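MgGH51 (Meripilus giganteus, PDB 6ZPZ) probably releases terminal arabinofuranosyl residues from arabinose-containing polysaccharides as a GH51 alpha-L-arabinofuranosidase. Local coordinates at residues 229-234 with 349-354; 345-350 with 380-385; 396-401 with 424-429. All coordinates share one frame; numbering follows the deposited sequence.

Interaction 1: residues 229-234 with 349-354; sequences GGNNLE and GNEDFF. With LX5 ([(1~{S},2~{S},3~{S},4~{S})-2-(hydroxymethyl)-3,4-bis(oxidanyl)cyclopentyl] hydrogen sulfate), chain G.
The side-chain nitrogen of Asn350 is gripped by two acceptors from 229-234. Asn350 ND2 donates to Asn231 OD1 at 2.8 Å and to Glu234 OE2 at 3.0 Å, and both acceptors lie close to its amide plane. The first bond is bent, 133° at the hydrogen, but arrives in the plane of the Asn231 carbonyl on a lone pair. The second is nearly straight at 170°, although it meets OE2 from above the carboxylate, whose plane stands almost perpendicular to the amide. Asn350 is drawn out toward Gly230 by a CB-CG bond pointing opposite the backbone N, and its carbonyl end looks the other way, into the ligand pocket. There Asn350 OD1 accepts a hydrogen bond from O9 of the bound cyclopentyl sulfate LX5 at 2.8 Å and a weak one from Gly230 N, which follows a cis peptide. Beside it, Asn231 N points straight at LX5 O8 (2.8 Å, 171°), so neighbouring ring hydroxyls are read by a backbone N-H and an amide oxygen. Asn231 OD1 has a second donor, a water that also donates to Glu351 OE1; Glu351 OE2 is bonded to His400 and comes 3.4 Å from LX5 C2. Further from the ligand, another water links Gly229 O with Gly349 O, while Leu233 CD2 touches Gly349 O at 4.0 Å. The Asn-Glu pair following strand 345-348 matches the clan A glycosidase signature, in which this glutamate is the general acid/base, a role probable for Glu351. Because Asn231 and Glu234 occupy both N-H groups of the Asn350 amide, its rotation is fixed, and the oxygen, not the nitrogen, is presented to the O9 hydroxyl.

Interaction 2: residues 345-350 with 380-385; sequences FVEVGN and IATTNA. With LX5 ([(1~{S},2~{S},3~{S},4~{S})-2-(hydroxymethyl)-3,4-bis(oxidanyl)cyclopentyl] hydrogen sulfate), chain G.
Ile380 lies beside Phe345 and Glu347 where strands 345-348 and 378-381 run in parallel through the (beta/alpha)8 barrel. Two backbone bonds join them: Ile380 N donates to Val346 O at 2.7 Å, and Val348 N to Ile380 O at 3.0 Å, the latter almost straight. Ile380 and Glu347 form the bridge pair, both turned into the barrel, with CB atoms 4.3 Å apart. The Ile380 side chain runs back along the neighbouring strand: CG1 is anti to the carbonyl carbon (chi1 -58°) and the extended chi2 carries CD1 to Phe345 CB, 4.1 Å away. Glu347 takes the other course. Its CG stands opposite the backbone N (chi1 -173°), and the stretched chain passes obliquely by Thr382, bringing Glu347 OE2 within 3.2 Å of Thr382 CG2. The carboxylate continues into the barrel, where OE1 forms a salt bridge with Arg226. In Thr382 the hydroxyl sits between backbone N and carbonyl carbon (chi1 65°), which sends the methyl toward Glu347 and Gly349, leaving 3.6 Å between Thr382 CG2 and Gly349 O. Thr382 OG1 lies 3.3 Å from Val348 O and is hydrogen-bonded to Asp352 OD2. On the outer surface of the sheet, Val348 packs on Trp363 and Val367 of helix 359-373, the connection of this beta-alpha-beta crossover, and Tyr359 OH serves both Val348 O and Thr382 N. The threonine thus works in two ways: its methyl packs against CG and a carboxylate oxygen of a buried glutamate, while its hydroxyl holds the aspartate just beyond Asn350, a second-shell support for the loop that carries the ligand-binding amide.

Interaction 3: residues 396-401 with 424-429; sequences SYDVHV and TYFEGE. With LX5 ([(1~{S},2~{S},3~{S},4~{S})-2-(hydroxymethyl)-3,4-bis(oxidanyl)cyclopentyl] hydrogen sulfate), chain G.
An extended Glu429, its CG anti to the backbone N (chi1 -173°), reaches past His400, whose ring is set beside its own backbone N (chi1 -66°). They sit toward the C-terminal ends of neighbouring parallel strands, 396-403 and 424-432, of the (beta/alpha)8 barrel. Upstream the ladder is regular: Phe426 N donates to Tyr397 O at 2.8 Å and Val399 N to Phe426 O at 2.7 Å, while on the barrel's inner side Ser396 OG donates to Thr424 OG1 at 2.6 Å. An inverse gamma turn centred on Glu427 breaks this order, and Gly428 N makes only weak bonds, to Asp398 OD1 and Val399 O. Glu429 CB lies squarely over the imidazole, a CH-pi contact 3.4 Å from the ring centroid. His400 NE2 donates to Asp398 OD2, whose position is less certain, and ND1 is hydrogen-bonded to Glu351 OE2. Replacing His400 with an alanine would probably leave Asp398 and Glu351 without their shared partner and open a gap beneath Glu429 CB. As in family relatives, Glu429 is probably the nucleophile, consistent with its attachment to the bound group: Glu429 OE1 is covalently joined to C2 of LX5 at 1.7 Å.

All three contacts lie in the (beta/alpha)8 domain, and all three reach LX5 at the C-terminal ends of the parallel strands. Interactions 1 and 2 have centres about 9 Å apart and share Gly349 and Asn350, so strand 345-348 leads straight from one into the other. Interaction 3 comes later in the chain, its centre about 8 Å from that of interaction 2 and about 13 Å from that of interaction 1, and joins interaction 2 through adjacent strands 378-381 and 396-403. Glu351 of interaction 1 meets His400 of interaction 3. The barrel thereby brings the probable acid/base after strand 345-348 and the covalently modified Glu429 of strand 424-432 to one pocket, consistent with a retaining glycosidase.

Interaction 1: residues 229-234 with 349-354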
loop_
_atom_site.group_PDB
_atom_site.type_symbol
_atom_site.label_atom_id
_atom_site.label_comp_id
_atom_site.label_asym_id
_atom_site.label_seq_id
_atom_site.Cartn_x
_atom_site.Cartn_y
_atom_site.Cartn_z
ATOM N N GLY A 229 -6.904 -5.724 0.964
ATOM C CA GLY A 229 -6.052 -6.872 0.610
ATOM C C GLY A 229 -6.685 -7.739 -0.469
ATOM O O GLY A 229 -7.847 -7.551 -0.805
ATOM N N GLY A 230 -5.952 -8.759 -0.935
ATOM C CA GLY A 230 -4.762 -9.259 -0.280
ATOM C C GLY A 230 -5.045 -10.217 0.884
ATOM O O GLY A 230 -6.117 -10.240 1.442
ATOM N N ASN A 231 -4.060 -11.023 1.220
ATOM C CA ASN A 231 -4.104 -11.951 2.370
ATOM C C ASN A 231 -4.539 -11.200 3.611
ATOM O O ASN A 231 -5.275 -11.768 4.382
ATOM C CB ASN A 231 -2.772 -12.642 2.590
ATOM C CG ASN A 231 -2.499 -13.674 1.520
ATOM O OD1 ASN A 231 -3.261 -13.800 0.571
ATOM N ND2 ASN A 231 -1.417 -14.402 1.686
ATOM N N ASN A 232 -4.095 -9.956 3.782
ATOM C CA ASN A 232 -4.357 -9.212 5.034
ATOM C C ASN A 232 -5.868 -8.960 5.240
ATOM O O ASN A 232 -6.259 -8.672 6.388
ATOM C CB ASN A 232 -3.555 -7.934 5.098
ATOM C CG ASN A 232 -3.256 -7.502 6.514
ATOM O OD1 ASN A 232 -2.678 -8.273 7.292
ATOM N ND2 ASN A 232 -3.604 -6.265 6.839
ATOM N N LEU A 233 -6.694 -9.058 4.200
ATOM C CA LEU A 233 -8.169 -8.981 4.350
ATOM C C LEU A 233 -8.681 -10.188 5.134
ATOM O O LEU A 233 -9.682 -10.069 5.863
ATOM C CB LEU A 233 -8.778 -9.035 2.957
ATOM C CG LEU A 233 -10.289 -9.079 2.903
ATOM C CD1 LEU A 233 -10.906 -7.745 3.351
ATOM C CD2 LEU A 233 -10.737 -9.443 1.487
ATOM N N GLU A 234 -8.076 -11.336 4.882
ATOM C CA GLU A 234 -8.741 -12.629 5.180
ATOM C C GLU A 234 -8.685 -12.962 6.663
ATOM O O GLU A 234 -9.600 -13.601 7.144
ATOM C CB GLU A 234 -8.120 -13.718 4.335
ATOM C CG GLU A 234 -8.511 -13.541 2.894
ATOM C CD GLU A 234 -8.032 -14.652 2.004
ATOM O OE1 GLU A 234 -8.888 -15.358 1.475
ATOM O OE2 GLU A 234 -6.800 -14.768 1.814
ATOM N N GLY A 349 -13.569 -11.225 -1.777
ATOM C CA GLY A 349 -12.558 -12.072 -1.158
ATOM C C GLY A 349 -11.191 -11.793 -1.741
ATOM O O GLY A 349 -10.953 -10.710 -2.291
ATOM N N ASN A 350 -10.326 -12.769 -1.599
ATOM C CA ASN A 350 -8.902 -12.716 -2.005
ATOM C C ASN A 350 -8.531 -14.136 -2.397
ATOM O O ASN A 350 -8.713 -15.031 -1.531
ATOM C CB ASN A 350 -8.041 -12.216 -0.850
ATOM C CG ASN A 350 -6.561 -12.252 -1.140
ATOM O OD1 ASN A 350 -6.116 -11.557 -2.065
ATOM N ND2 ASN A 350 -5.829 -13.077 -0.402
ATOM N N GLU A 351 -8.039 -14.362 -3.607
ATOM C CA GLU A 351 -7.401 -15.665 -3.994
ATOM C C GLU A 351 -8.240 -16.857 -3.523
ATOM O O GLU A 351 -7.678 -17.786 -2.843
ATOM C CB GLU A 351 -6.006 -15.765 -3.364
ATOM C CG GLU A 351 -5.062 -14.658 -3.888
ATOM C CD GLU A 351 -3.628 -15.109 -4.133
ATOM O OE1 GLU A 351 -3.087 -15.794 -3.265
ATOM O OE2 GLU A 351 -3.073 -14.820 -5.222
ATOM N N ASP A 352 -9.528 -16.845 -3.891
ATOM C CA ASP A 352 -10.493 -17.899 -3.486
ATOM C C ASP A 352 -10.319 -19.152 -4.352
ATOM O O ASP A 352 -11.007 -20.165 -4.058
ATOM C CB ASP A 352 -11.927 -17.372 -3.433
ATOM C CG ASP A 352 -12.117 -16.463 -2.237
ATOM O OD1 ASP A 352 -12.318 -16.957 -1.077
ATOM O OD2 ASP A 352 -12.066 -15.274 -2.463
ATOM N N PHE A 353 -9.345 -19.169 -5.260
ATOM C CA PHE A 353 -8.839 -20.453 -5.819
ATOM C C PHE A 353 -8.242 -21.324 -4.692
ATOM O O PHE A 353 -8.123 -22.570 -4.892
ATOM C CB PHE A 353 -7.881 -20.235 -7.000
ATOM C CG PHE A 353 -6.705 -19.311 -6.772
ATOM C CD1 PHE A 353 -5.523 -19.788 -6.220
ATOM C CD2 PHE A 353 -6.759 -17.983 -7.182
ATOM C CE1 PHE A 353 -4.434 -18.945 -6.035
ATOM C CE2 PHE A 353 -5.667 -17.142 -7.011
ATOM C CZ PHE A 353 -4.508 -17.629 -6.439
ATOM N N PHE A 354 -7.924 -20.760 -3.514
ATOM C CA PHE A 354 -7.440 -21.600 -2.383
ATOM C C PHE A 354 -8.627 -22.280 -1.686
ATOM O O PHE A 354 -8.431 -23.219 -0.916
ATOM C CB PHE A 354 -6.576 -20.772 -1.435
ATOM C CG PHE A 354 -5.169 -20.555 -1.926
ATOM C CD1 PHE A 354 -4.400 -21.626 -2.371
ATOM C CD2 PHE A 354 -4.600 -19.287 -1.905
ATOM C CE1 PHE A 354 -3.094 -21.430 -2.803
ATOM C CE2 PHE A 354 -3.291 -19.093 -2.326
ATOM C CZ PHE A 354 -2.544 -20.161 -2.784
HETATM C C1 LX5 G . -0.025 -12.665 -2.657
HETATM C C2 LX5 G . -1.411 -12.574 -3.250
HETATM C C6 LX5 G . 1.263 -10.641 -1.622
HETATM C C5 LX5 G . 0.072 -11.605 -1.553
HETATM C C3 LX5 G . -2.304 -11.901 -2.250
HETATM C C4 LX5 G . -1.313 -10.984 -1.537
HETATM O O7 LX5 G . 1.201 -9.781 -2.765
HETATM O O8 LX5 G . -1.577 -10.899 -0.135
HETATM O O9 LX5 G . -3.443 -11.272 -2.861
HETATM O O10 LX5 G . -0.170 -13.972 -2.113
HETATM S S11 LX5 G . 0.966 -14.937 -2.131
HETATM O O12 LX5 G . 1.807 -14.100 -1.278
HETATM O O13 LX5 G . 0.638 -16.245 -1.569
HETATM O O14 LX5 G . 1.308 -15.082 -3.576
HETATM O O HOH W 1 -9.022 -9.069 -2.783
HETATM O O HOH W 2 -3.928 -16.149 -0.537
HETATM O O HOH W 3 -11.231 -14.776 0.444
#

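Interaction 2: residues 345-350 with 380-385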
loop_
_atom_site.group_PDB
_atom_site.type_symbol
_atom_site.label_atom_id
_atom_site.label_comp_id
_atom_site.label_asym_id
_atom_site.label_seq_id
_atom_site.Cartn_x
_atom_site.Cartn_y
_atom_site.Cartn_z
ATOM N N PHE A 345 -16.073 -0.693 -8.129
ATOM C CA PHE A 345 -15.512 -2.054 -8.228
ATOM C C PHE A 345 -15.335 -2.610 -6.830
ATOM O O PHE A 345 -14.708 -1.943 -6.004
ATOM C CB PHE A 345 -14.142 -2.068 -8.876
ATOM C CG PHE A 345 -14.168 -1.468 -10.241
ATOM C CD1 PHE A 345 -14.784 -2.143 -11.281
ATOM C CD2 PHE A 345 -13.637 -0.218 -10.467
ATOM C CE1 PHE A 345 -14.839 -1.567 -12.540
ATOM C CE2 PHE A 345 -13.676 0.349 -11.733
ATOM C CZ PHE A 345 -14.259 -0.333 -12.770
ATOM N N VAL A 346 -15.878 -3.792 -6.604
ATOM C CA VAL A 346 -15.711 -4.479 -5.304
ATOM C C VAL A 346 -15.206 -5.869 -5.628
ATOM O O VAL A 346 -15.763 -6.533 -6.529
ATOM C CB VAL A 346 -17.004 -4.470 -4.470
ATOM C CG1 VAL A 346 -16.968 -5.494 -3.357
ATOM C CG2 VAL A 346 -17.296 -3.093 -3.935
ATOM N N GLU A 347 -14.170 -6.279 -4.901
ATOM C CA GLU A 347 -13.573 -7.616 -5.035
ATOM C C GLU A 347 -14.139 -8.507 -3.922
ATOM O O GLU A 347 -14.096 -8.140 -2.737
ATOM C CB GLU A 347 -12.053 -7.511 -5.023
ATOM C CG GLU A 347 -11.369 -8.807 -5.314
ATOM C CD GLU A 347 -9.962 -8.665 -5.871
ATOM O OE1 GLU A 347 -9.532 -7.514 -6.085
ATOM O OE2 GLU A 347 -9.325 -9.703 -6.115
ATOM N N VAL A 348 -14.649 -9.663 -4.326
ATOM C CA VAL A 348 -15.244 -10.628 -3.377
ATOM C C VAL A 348 -14.158 -11.583 -2.903
ATOM O O VAL A 348 -13.850 -12.607 -3.574
ATOM C CB VAL A 348 -16.446 -11.315 -4.016
ATOM C CG1 VAL A 348 -17.070 -12.287 -3.020
ATOM C CG2 VAL A 348 -17.434 -10.273 -4.533
ATOM N N GLY A 349 -13.569 -11.225 -1.777
ATOM C CA GLY A 349 -12.558 -12.072 -1.158
ATOM C C GLY A 349 -11.191 -11.793 -1.741
ATOM O O GLY A 349 -10.953 -10.710 -2.291
ATOM N N ASN A 350 -10.326 -12.769 -1.599
ATOM C CA ASN A 350 -8.902 -12.716 -2.005
ATOM C C ASN A 350 -8.531 -14.136 -2.397
ATOM O O ASN A 350 -8.713 -15.031 -1.531
ATOM C CB ASN A 350 -8.041 -12.216 -0.850
ATOM C CG ASN A 350 -6.561 -12.252 -1.140
ATOM O OD1 ASN A 350 -6.116 -11.557 -2.065
ATOM N ND2 ASN A 350 -5.829 -13.077 -0.402
ATOM N N ILE A 380 -15.990 -8.408 -8.510
ATOM C CA ILE A 380 -14.831 -9.094 -9.132
ATOM C C ILE A 380 -14.641 -10.419 -8.418
ATOM O O ILE A 380 -14.397 -10.384 -7.194
ATOM C CB ILE A 380 -13.577 -8.223 -8.977
ATOM C CG1 ILE A 380 -13.766 -6.842 -9.598
ATOM C CG2 ILE A 380 -12.376 -8.944 -9.533
ATOM C CD1 ILE A 380 -12.706 -5.869 -9.192
ATOM N N ALA A 381 -14.655 -11.520 -9.162
ATOM C CA ALA A 381 -14.385 -12.867 -8.636
ATOM C C ALA A 381 -12.877 -13.103 -8.555
ATOM O O ALA A 381 -12.130 -12.527 -9.354
ATOM C CB ALA A 381 -15.077 -13.915 -9.482
ATOM N N THR A 382 -12.459 -13.945 -7.614
ATOM C CA THR A 382 -11.043 -14.171 -7.228
ATOM C C THR A 382 -10.585 -15.614 -7.481
ATOM O O THR A 382 -9.376 -15.869 -7.316
ATOM C CB THR A 382 -10.801 -13.758 -5.770
ATOM O OG1 THR A 382 -11.554 -14.626 -4.908
ATOM C CG2 THR A 382 -11.156 -12.314 -5.563
ATOM N N THR A 383 -11.470 -16.516 -7.923
ATOM C CA THR A 383 -11.057 -17.874 -8.334
ATOM C C THR A 383 -10.415 -17.806 -9.722
ATOM O O THR A 383 -10.536 -16.769 -10.381
ATOM C CB THR A 383 -12.238 -18.841 -8.325
ATOM O OG1 THR A 383 -13.377 -18.136 -8.799
ATOM C CG2 THR A 383 -12.474 -19.421 -6.951
ATOM N N ASN A 384 -9.762 -18.877 -10.154
ATOM C CA ASN A 384 -9.256 -18.975 -11.548
ATOM C C ASN A 384 -10.445 -18.723 -12.467
ATOM O O ASN A 384 -11.545 -19.232 -12.185
ATOM C CB ASN A 384 -8.566 -20.315 -11.812
ATOM C CG ASN A 384 -7.370 -20.493 -10.908
ATOM O OD1 ASN A 384 -6.638 -19.526 -10.638
ATOM N ND2 ASN A 384 -7.198 -21.697 -10.380
ATOM N N ALA A 385 -10.248 -17.930 -13.513
ATOM C CA ALA A 385 -11.327 -17.575 -14.452
ATOM C C ALA A 385 -12.040 -18.858 -14.904
ATOM O O ALA A 385 -11.379 -19.789 -15.407
ATOM C CB ALA A 385 -10.765 -16.774 -15.602
HETATM C C1 LX5 G . -0.025 -12.665 -2.657
HETATM C C2 LX5 G . -1.411 -12.574 -3.250
HETATM C C6 LX5 G . 1.263 -10.641 -1.622
HETATM C C5 LX5 G . 0.072 -11.605 -1.553
HETATM C C3 LX5 G . -2.304 -11.901 -2.250
HETATM C C4 LX5 G . -1.313 -10.984 -1.537
HETATM O O7 LX5 G . 1.201 -9.781 -2.765
HETATM O O8 LX5 G . -1.577 -10.899 -0.135
HETATM O O9 LX5 G . -3.443 -11.272 -2.861
HETATM O O10 LX5 G . -0.170 -13.972 -2.113
HETATM S S11 LX5 G . 0.966 -14.937 -2.131
HETATM O O12 LX5 G . 1.807 -14.100 -1.278
HETATM O O13 LX5 G . 0.638 -16.245 -1.569
HETATM O O14 LX5 G . 1.308 -15.082 -3.576
#

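Interaction 3: residues 396-401 with 424-429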
loop_
_atom_site.group_PDB
_atom_site.type_symbol
_atom_site.label_atom_id
_atom_site.label_comp_id
_atom_site.label_asym_id
_atom_site.label_seq_id
_atom_site.Cartn_x
_atom_site.Cartn_y
_atom_site.Cartn_z
ATOM N N SER A 396 -16.252 -9.610 -13.920
ATOM C CA SER A 396 -14.792 -9.403 -13.836
ATOM C C SER A 396 -14.168 -10.514 -13.012
ATOM O O SER A 396 -14.812 -11.024 -12.066
ATOM C CB SER A 396 -14.422 -8.060 -13.252
ATOM O OG SER A 396 -14.933 -6.990 -14.019
ATOM N N TYR A 397 -12.945 -10.846 -13.378
ATOM C CA TYR A 397 -12.023 -11.683 -12.605
ATOM C C TYR A 397 -10.750 -10.908 -12.280
ATOM O O TYR A 397 -10.285 -10.066 -13.066
ATOM C CB TYR A 397 -11.648 -12.942 -13.373
ATOM C CG TYR A 397 -12.645 -14.063 -13.225
ATOM C CD1 TYR A 397 -12.575 -14.927 -12.132
ATOM C CD2 TYR A 397 -13.627 -14.284 -14.179
ATOM C CE1 TYR A 397 -13.446 -15.993 -12.001
ATOM C CE2 TYR A 397 -14.507 -15.350 -14.057
ATOM C CZ TYR A 397 -14.401 -16.207 -12.973
ATOM O OH TYR A 397 -15.254 -17.268 -12.870
ATOM N N ASP A 398 -10.229 -11.218 -11.101
ATOM C CA ASP A 398 -8.910 -10.765 -10.618
ATOM C C ASP A 398 -7.951 -11.907 -10.911
ATOM O O ASP A 398 -8.104 -12.989 -10.332
ATOM C CB ASP A 398 -8.911 -10.345 -9.147
ATOM C CG ASP A 398 -7.566 -9.861 -8.663
ATOM O OD1 ASP A 398 -6.650 -9.794 -9.487
ATOM O OD2 ASP A 398 -7.420 -9.637 -7.439
ATOM N N VAL A 399 -6.999 -11.643 -11.780
ATOM C CA VAL A 399 -5.986 -12.624 -12.265
ATOM C C VAL A 399 -4.642 -12.282 -11.635
ATOM O O VAL A 399 -4.195 -11.118 -11.744
ATOM C CB VAL A 399 -5.888 -12.640 -13.804
ATOM C CG1 VAL A 399 -4.890 -13.716 -14.259
ATOM C CG2 VAL A 399 -7.254 -12.840 -14.450
ATOM N N HIS A 400 -4.063 -13.265 -10.965
ATOM C CA HIS A 400 -2.773 -13.179 -10.248
ATOM C C HIS A 400 -1.699 -13.996 -10.965
ATOM O O HIS A 400 -1.982 -15.146 -11.356
ATOM C CB HIS A 400 -2.960 -13.663 -8.811
ATOM C CG HIS A 400 -3.847 -12.775 -8.008
ATOM N ND1 HIS A 400 -4.009 -12.939 -6.645
ATOM C CD2 HIS A 400 -4.577 -11.688 -8.346
ATOM C CE1 HIS A 400 -4.810 -12.018 -6.182
ATOM N NE2 HIS A 400 -5.195 -11.235 -7.210
ATOM N N VAL A 401 -0.487 -13.451 -11.047
ATOM C CA VAL A 401 0.658 -14.253 -11.511
ATOM C C VAL A 401 1.938 -13.672 -10.943
ATOM O O VAL A 401 2.221 -12.476 -11.128
ATOM C CB VAL A 401 0.695 -14.411 -13.041
ATOM C CG1 VAL A 401 0.825 -13.106 -13.799
ATOM C CG2 VAL A 401 1.800 -15.375 -13.449
ATOM N N THR A 424 -14.507 -8.488 -17.947
ATOM C CA THR A 424 -13.285 -7.657 -17.870
ATOM C C THR A 424 -12.359 -8.280 -16.850
ATOM O O THR A 424 -12.844 -9.000 -15.964
ATOM C CB THR A 424 -13.594 -6.189 -17.588
ATOM O OG1 THR A 424 -14.337 -6.114 -16.370
ATOM C CG2 THR A 424 -14.332 -5.512 -18.724
ATOM N N TYR A 425 -11.065 -8.014 -17.000
ATOM C CA TYR A 425 -10.022 -8.684 -16.224
ATOM C C TYR A 425 -9.192 -7.620 -15.522
ATOM O O TYR A 425 -8.841 -6.616 -16.123
ATOM C CB TYR A 425 -9.247 -9.639 -17.127
ATOM C CG TYR A 425 -10.105 -10.761 -17.651
ATOM C CD1 TYR A 425 -10.296 -11.915 -16.907
ATOM C CD2 TYR A 425 -10.811 -10.630 -18.828
ATOM C CE1 TYR A 425 -11.090 -12.946 -17.373
ATOM C CE2 TYR A 425 -11.645 -11.632 -19.286
ATOM C CZ TYR A 425 -11.789 -12.790 -18.551
ATOM O OH TYR A 425 -12.599 -13.773 -19.021
ATOM N N PHE A 426 -8.934 -7.895 -14.259
ATOM C CA PHE A 426 -8.085 -7.121 -13.336
ATOM C C PHE A 426 -6.845 -7.954 -13.073
ATOM O O PHE A 426 -6.940 -9.024 -12.425
ATOM C CB PHE A 426 -8.862 -6.824 -12.055
ATOM C CG PHE A 426 -8.105 -6.161 -10.937
ATOM C CD1 PHE A 426 -7.005 -5.345 -11.174
ATOM C CD2 PHE A 426 -8.520 -6.342 -9.624
ATOM C CE1 PHE A 426 -6.354 -4.729 -10.117
ATOM C CE2 PHE A 426 -7.888 -5.712 -8.573
ATOM C CZ PHE A 426 -6.793 -4.911 -8.818
ATOM N N GLU A 427 -5.702 -7.496 -13.571
ATOM C CA GLU A 427 -4.441 -8.173 -13.237
ATOM C C GLU A 427 -4.002 -7.625 -11.883
ATOM O O GLU A 427 -3.147 -6.754 -11.860
ATOM C CB GLU A 427 -3.399 -7.979 -14.325
ATOM C CG GLU A 427 -2.264 -8.976 -14.192
ATOM C CD GLU A 427 -2.458 -10.295 -14.899
ATOM O OE1 GLU A 427 -3.415 -10.413 -15.663
ATOM O OE2 GLU A 427 -1.681 -11.210 -14.626
ATOM N N GLY A 428 -4.567 -8.162 -10.800
ATOM C CA GLY A 428 -4.633 -7.465 -9.510
ATOM C C GLY A 428 -3.405 -7.730 -8.668
ATOM O O GLY A 428 -3.207 -7.013 -7.660
ATOM N N GLU A 429 -2.611 -8.717 -9.065
ATOM C CA GLU A 429 -1.382 -9.079 -8.338
ATOM C C GLU A 429 -0.420 -9.720 -9.319
ATOM O O GLU A 429 -0.683 -10.871 -9.777
ATOM C CB GLU A 429 -1.754 -10.047 -7.226
ATOM C CG GLU A 429 -0.613 -10.336 -6.333
ATOM C CD GLU A 429 -0.916 -11.521 -5.473
ATOM O OE1 GLU A 429 -1.122 -11.304 -4.264
ATOM O OE2 GLU A 429 -0.923 -12.664 -6.012
HETATM C C1 LX5 G . -0.025 -12.665 -2.657
HETATM C C2 LX5 G . -1.411 -12.574 -3.250
HETATM C C6 LX5 G . 1.263 -10.641 -1.622
HETATM C C5 LX5 G . 0.072 -11.605 -1.553
HETATM C C3 LX5 G . -2.304 -11.901 -2.250
HETATM C C4 LX5 G . -1.313 -10.984 -1.537
HETATM O O7 LX5 G . 1.201 -9.781 -2.765
HETATM O O8 LX5 G . -1.577 -10.899 -0.135
HETATM O O9 LX5 G . -3.443 -11.272 -2.861
HETATM O O10 LX5 G . -0.170 -13.972 -2.113
HETATM S S11 LX5 G . 0.966 -14.937 -2.131
HETATM O O12 LX5 G . 1.807 -14.100 -1.278
HETATM O O13 LX5 G . 0.638 -16.245 -1.569
HETATM O O14 LX5 G . 1.308 -15.082 -3.576
#